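PDB 4JZ6: salicylaldehyde dehydrogenase NahF from Pseudomonas putida, which probably catalyses the NAD(+)-dependent oxidation of salicylaldehyde to salicylate, a step in the bacterial degradation of naphthalene. Local coordinates for residues 92-106 against 193-207. Numbering follows the deposited sequence.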
# COMPACT_ATOMS: atom_id res chain seq x y z
N MET A 92 -17.01 -7.41 -25.32
CA MET A 92 -18.00 -7.14 -24.28
C MET A 92 -19.19 -6.34 -24.83
O MET A 92 -20.34 -6.62 -24.49
CB MET A 92 -17.37 -6.38 -23.11
CG MET A 92 -16.24 -7.12 -22.42
SD MET A 92 -15.94 -6.43 -20.78
CE MET A 92 -17.40 -7.01 -19.92
N GLU A 93 -18.91 -5.36 -25.68
CA GLU A 93 -19.99 -4.55 -26.25
C GLU A 93 -20.85 -5.39 -27.19
O GLU A 93 -22.04 -5.15 -27.34
CB GLU A 93 -19.42 -3.32 -26.96
CG GLU A 93 -18.77 -2.33 -26.00
CD GLU A 93 -18.12 -1.15 -26.70
OE1 GLU A 93 -17.87 -1.24 -27.92
OE2 GLU A 93 -17.84 -0.13 -26.03
N SER A 94 -20.24 -6.40 -27.81
CA SER A 94 -20.97 -7.26 -28.73
C SER A 94 -21.92 -8.18 -27.98
O SER A 94 -22.82 -8.78 -28.57
CB SER A 94 -20.01 -8.09 -29.60
OG SER A 94 -19.35 -9.10 -28.86
N LYS A 95 -21.74 -8.29 -26.67
CA LYS A 95 -22.57 -9.16 -25.85
C LYS A 95 -23.50 -8.37 -24.91
O LYS A 95 -24.02 -8.92 -23.94
CB LYS A 95 -21.69 -10.13 -25.05
CG LYS A 95 -21.06 -11.23 -25.91
CD LYS A 95 -20.26 -12.21 -25.07
CE LYS A 95 -20.02 -13.52 -25.81
NZ LYS A 95 -19.46 -13.30 -27.17
N THR A 96 -23.70 -7.10 -25.23
CA THR A 96 -24.49 -6.19 -24.38
C THR A 96 -25.88 -6.71 -23.96
O THR A 96 -26.22 -6.67 -22.77
CB THR A 96 -24.58 -4.75 -24.98
OG1 THR A 96 -23.26 -4.18 -25.09
CG2 THR A 96 -25.43 -3.86 -24.09
N PRO A 97 -26.70 -7.19 -24.91
CA PRO A 97 -28.02 -7.68 -24.52
C PRO A 97 -27.98 -8.83 -23.50
O PRO A 97 -28.87 -8.89 -22.65
CB PRO A 97 -28.61 -8.19 -25.83
CG PRO A 97 -27.91 -7.42 -26.88
CD PRO A 97 -26.51 -7.27 -26.37
N LYS A 98 -26.98 -9.70 -23.59
CA LYS A 98 -26.86 -10.82 -22.66
C LYS A 98 -26.52 -10.33 -21.25
O LYS A 98 -27.06 -10.82 -20.26
CB LYS A 98 -25.83 -11.84 -23.15
CG LYS A 98 -25.63 -13.06 -22.24
CD LYS A 98 -26.92 -13.86 -22.07
CE LYS A 98 -27.39 -14.46 -23.39
NZ LYS A 98 -28.86 -14.78 -23.38
N PHE A 99 -25.62 -9.35 -21.17
CA PHE A 99 -25.26 -8.76 -19.89
C PHE A 99 -26.48 -8.15 -19.22
O PHE A 99 -26.72 -8.37 -18.03
CB PHE A 99 -24.18 -7.70 -20.05
CG PHE A 99 -22.79 -8.27 -20.07
CD1 PHE A 99 -22.20 -8.72 -18.90
CD2 PHE A 99 -22.07 -8.34 -21.25
CE1 PHE A 99 -20.92 -9.25 -18.91
CE2 PHE A 99 -20.79 -8.86 -21.27
CZ PHE A 99 -20.21 -9.32 -20.10
N ILE A 100 -27.26 -7.39 -19.99
CA ILE A 100 -28.48 -6.77 -19.49
C ILE A 100 -29.38 -7.85 -18.91
O ILE A 100 -29.87 -7.72 -17.78
CB ILE A 100 -29.23 -6.03 -20.60
CG1 ILE A 100 -28.33 -4.95 -21.23
CG2 ILE A 100 -30.52 -5.42 -20.07
CD1 ILE A 100 -28.57 -3.56 -20.73
N GLU A 101 -29.58 -8.92 -19.68
CA GLU A 101 -30.48 -10.00 -19.31
C GLU A 101 -30.01 -10.75 -18.07
O GLU A 101 -30.80 -11.02 -17.16
CB GLU A 101 -30.63 -10.97 -20.48
CG GLU A 101 -31.61 -12.10 -20.23
CD GLU A 101 -31.45 -13.22 -21.23
OE1 GLU A 101 -30.79 -13.01 -22.27
OE2 GLU A 101 -31.97 -14.33 -20.96
N VAL A 102 -28.72 -11.07 -18.03
CA VAL A 102 -28.19 -11.87 -16.93
C VAL A 102 -28.13 -11.07 -15.64
O VAL A 102 -28.52 -11.57 -14.58
CB VAL A 102 -26.79 -12.43 -17.28
CG1 VAL A 102 -26.12 -13.00 -16.05
CG2 VAL A 102 -26.91 -13.49 -18.37
N MET A 103 -27.67 -9.83 -15.73
CA MET A 103 -27.59 -8.95 -14.56
C MET A 103 -28.98 -8.68 -13.98
O MET A 103 -29.13 -8.53 -12.76
CB MET A 103 -26.87 -7.65 -14.91
CG MET A 103 -25.36 -7.76 -14.91
SD MET A 103 -24.51 -6.18 -15.11
CE MET A 103 -25.32 -5.17 -13.86
N ALA A 104 -29.99 -8.62 -14.84
CA ALA A 104 -31.35 -8.43 -14.38
C ALA A 104 -31.80 -9.65 -13.57
O ALA A 104 -32.48 -9.52 -12.56
CB ALA A 104 -32.29 -8.18 -15.54
N MET A 105 -31.40 -10.84 -14.02
CA MET A 105 -31.82 -12.07 -13.36
C MET A 105 -31.07 -12.29 -12.06
O MET A 105 -31.67 -12.65 -11.04
CB MET A 105 -31.62 -13.28 -14.29
CG MET A 105 -32.50 -13.27 -15.53
SD MET A 105 -32.04 -14.53 -16.73
CE MET A 105 -32.38 -16.04 -15.81
N GLU A 106 -29.77 -12.06 -12.08
CA GLU A 106 -28.92 -12.41 -10.95
C GLU A 106 -28.93 -11.40 -9.82
O GLU A 106 -29.00 -11.77 -8.65
CB GLU A 106 -27.48 -12.66 -11.39
CG GLU A 106 -27.31 -13.88 -12.27
CD GLU A 106 -25.88 -14.34 -12.33
OE1 GLU A 106 -24.98 -13.50 -12.58
OE2 GLU A 106 -25.64 -15.55 -12.10
N PHE A 193 -23.40 -14.32 -5.79
CA PHE A 193 -24.67 -13.77 -6.24
C PHE A 193 -24.65 -13.45 -7.74
O PHE A 193 -25.70 -13.19 -8.35
CB PHE A 193 -25.01 -12.50 -5.47
CG PHE A 193 -25.14 -12.71 -3.99
CD1 PHE A 193 -26.15 -13.51 -3.47
CD2 PHE A 193 -24.27 -12.08 -3.11
CE1 PHE A 193 -26.28 -13.70 -2.11
CE2 PHE A 193 -24.39 -12.26 -1.74
CZ PHE A 193 -25.40 -13.07 -1.24
N SER A 194 -23.46 -13.48 -8.33
CA SER A 194 -23.30 -13.10 -9.73
C SER A 194 -22.44 -14.08 -10.55
O SER A 194 -21.53 -13.66 -11.27
CB SER A 194 -22.71 -11.69 -9.79
OG SER A 194 -21.86 -11.53 -10.91
N PRO A 195 -22.73 -15.40 -10.48
CA PRO A 195 -21.80 -16.30 -11.16
C PRO A 195 -21.94 -16.33 -12.68
O PRO A 195 -20.95 -16.57 -13.37
CB PRO A 195 -22.13 -17.66 -10.55
CG PRO A 195 -23.54 -17.57 -10.20
CD PRO A 195 -23.78 -16.15 -9.76
N ALA A 196 -23.15 -16.11 -13.20
CA ALA A 196 -23.34 -16.11 -14.64
C ALA A 196 -22.69 -14.89 -15.28
O ALA A 196 -22.09 -14.98 -16.36
CB ALA A 196 -24.81 -16.18 -15.00
N THR A 197 -22.80 -13.75 -14.61
CA THR A 197 -22.24 -12.51 -15.13
C THR A 197 -20.71 -12.54 -15.13
O THR A 197 -20.08 -12.12 -16.10
CB THR A 197 -22.68 -11.31 -14.28
OG1 THR A 197 -24.05 -11.48 -13.92
CG2 THR A 197 -22.51 -10.03 -15.07
N HIS A 198 -20.14 -13.05 -14.05
CA HIS A 198 -18.69 -13.14 -13.93
C HIS A 198 -18.10 -14.21 -14.86
O HIS A 198 -16.98 -14.07 -15.35
CB HIS A 198 -18.30 -13.40 -12.48
CG HIS A 198 -18.49 -12.20 -11.60
ND1 HIS A 198 -18.46 -12.27 -10.23
CD2 HIS A 198 -18.68 -10.89 -11.91
CE1 HIS A 198 -18.64 -11.06 -9.72
NE2 HIS A 198 -18.77 -10.21 -10.73
N ALA A 199 -18.85 -15.28 -15.09
CA ALA A 199 -18.42 -16.26 -16.07
C ALA A 199 -18.46 -15.61 -17.45
O ALA A 199 -17.55 -15.80 -18.26
CB ALA A 199 -19.31 -17.48 -16.03
N LEU A 200 -19.51 -14.82 -17.70
CA LEU A 200 -19.66 -14.15 -18.98
C LEU A 200 -18.52 -13.19 -19.28
O LEU A 200 -17.95 -13.20 -20.38
CB LEU A 200 -21.00 -13.41 -19.06
CG LEU A 200 -21.26 -12.77 -20.43
CD1 LEU A 200 -21.17 -13.82 -21.52
CD2 LEU A 200 -22.61 -12.06 -20.47
N ILE A 201 -18.17 -12.34 -18.31
CA ILE A 201 -17.09 -11.39 -18.52
C ILE A 201 -15.80 -12.16 -18.80
O ILE A 201 -15.01 -11.78 -19.66
CB ILE A 201 -16.93 -10.39 -17.33
CG1 ILE A 201 -15.92 -9.29 -17.68
CG2 ILE A 201 -16.51 -11.08 -16.06
CD1 ILE A 201 -15.87 -8.18 -16.67
N THR A 202 -15.63 -13.28 -18.10
CA THR A 202 -14.49 -14.15 -18.34
C THR A 202 -14.51 -14.64 -19.78
O THR A 202 -13.50 -14.58 -20.48
CB THR A 202 -14.51 -15.38 -17.41
OG1 THR A 202 -14.53 -14.94 -16.04
CG2 THR A 202 -13.27 -16.25 -17.64
N GLN A 203 -15.67 -15.12 -20.22
CA GLN A 203 -15.82 -15.62 -21.58
C GLN A 203 -15.41 -14.56 -22.60
O GLN A 203 -14.75 -14.86 -23.60
CB GLN A 203 -17.26 -16.07 -21.84
CG GLN A 203 -17.45 -16.70 -23.21
CD GLN A 203 -18.91 -16.93 -23.55
OE1 GLN A 203 -19.77 -16.87 -22.67
NE2 GLN A 203 -19.18 -17.18 -24.82
N CYS A 204 -15.80 -13.31 -22.35
CA CYS A 204 -15.42 -12.22 -23.23
C CYS A 204 -13.91 -12.13 -23.37
O CYS A 204 -13.38 -12.04 -24.48
CB CYS A 204 -15.98 -10.91 -22.70
SG CYS A 204 -17.74 -10.75 -22.99
N VAL A 205 -13.21 -12.18 -22.24
CA VAL A 205 -11.76 -12.16 -22.24
C VAL A 205 -11.19 -13.34 -23.03
O VAL A 205 -10.21 -13.19 -23.78
CB VAL A 205 -11.20 -12.14 -20.81
CG1 VAL A 205 -9.69 -12.14 -20.81
CG2 VAL A 205 -11.72 -10.91 -20.09
N GLN A 206 -11.81 -14.51 -22.89
CA GLN A 206 -11.39 -15.69 -23.63
C GLN A 206 -11.50 -15.47 -25.14
O GLN A 206 -10.58 -15.79 -25.89
CB GLN A 206 -12.20 -16.93 -23.23
CG GLN A 206 -11.77 -18.20 -23.98
CD GLN A 206 -12.70 -19.39 -23.75
OE1 GLN A 206 -13.81 -19.23 -23.22
NE2 GLN A 206 -12.25 -20.58 -24.14
N GLU A 207 -12.63 -14.91 -25.57
CA GLU A 207 -12.89 -14.71 -26.99
C GLU A 207 -12.09 -13.57 -27.62
O GLU A 207 -12.03 -13.45 -28.84
CB GLU A 207 -14.39 -14.50 -27.23
CG GLU A 207 -15.24 -15.64 -26.71
CD GLU A 207 -16.70 -15.51 -27.07
OE1 GLU A 207 -17.08 -14.46 -27.62
OE2 GLU A 207 -17.47 -16.46 -26.80
O HOH W 1 -19.73 -15.86 -29.14
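The carboxylate of Glu106 meets the first turn of helix 195-207, where three donors grip it. Glu106 OE2 takes the backbone N-H of Ala196 on its syn side (2.8 Å from Ala196 N, N-H...O 158°), while Glu106 OE1 receives both the hydroxyl of Thr197 (2.6 Å from Thr197 OG1), nearly along its C-O axis, and the Thr197 N-H, from above the carboxylate plane. Thr49 OG1 adds a further bond to OE2. The positive end of the helix dipole would probably favour the ionised acid at this buried place. With alanine instead of Glu106, the N-H groups of Ala196 and Thr197 would probably lose their acceptor and the Thr197 hydroxyl would be left to turn. At the other end, Lys95 NZ forms a salt bridge with Glu207 OE1 (2.7 Å); Gln203 NE2 donates to Glu207 OE2, and a water also accepts from the ammonium group. Between these polar ends the packing is largely apolar. Leu200, its CG anti to the backbone N (chi1 -175°), lays CD2 over the centre of the Phe99 ring, 3.5 Å from the centroid, a CH-pi contact. At the edge of that ring lie Thr197 CG2 and Cys204 SG, the latter 4.0 Å from Phe99 CE2. Val102 CG1 rests on Ala196 CB, and Met92, bent at chi3, brings CE to Ile201 CG1 (3.5 Å). Phe99 and Thr197 pack as knobs into holes, each among four facing side chains. Helix 96-106 runs near-antiparallel (155°, axes 9.1 Å apart) to the beta-alpha-beta crossover helix between strands 186-189 and 215-218 of the Rossmann-like NAD-binding domain, packing on its outer side.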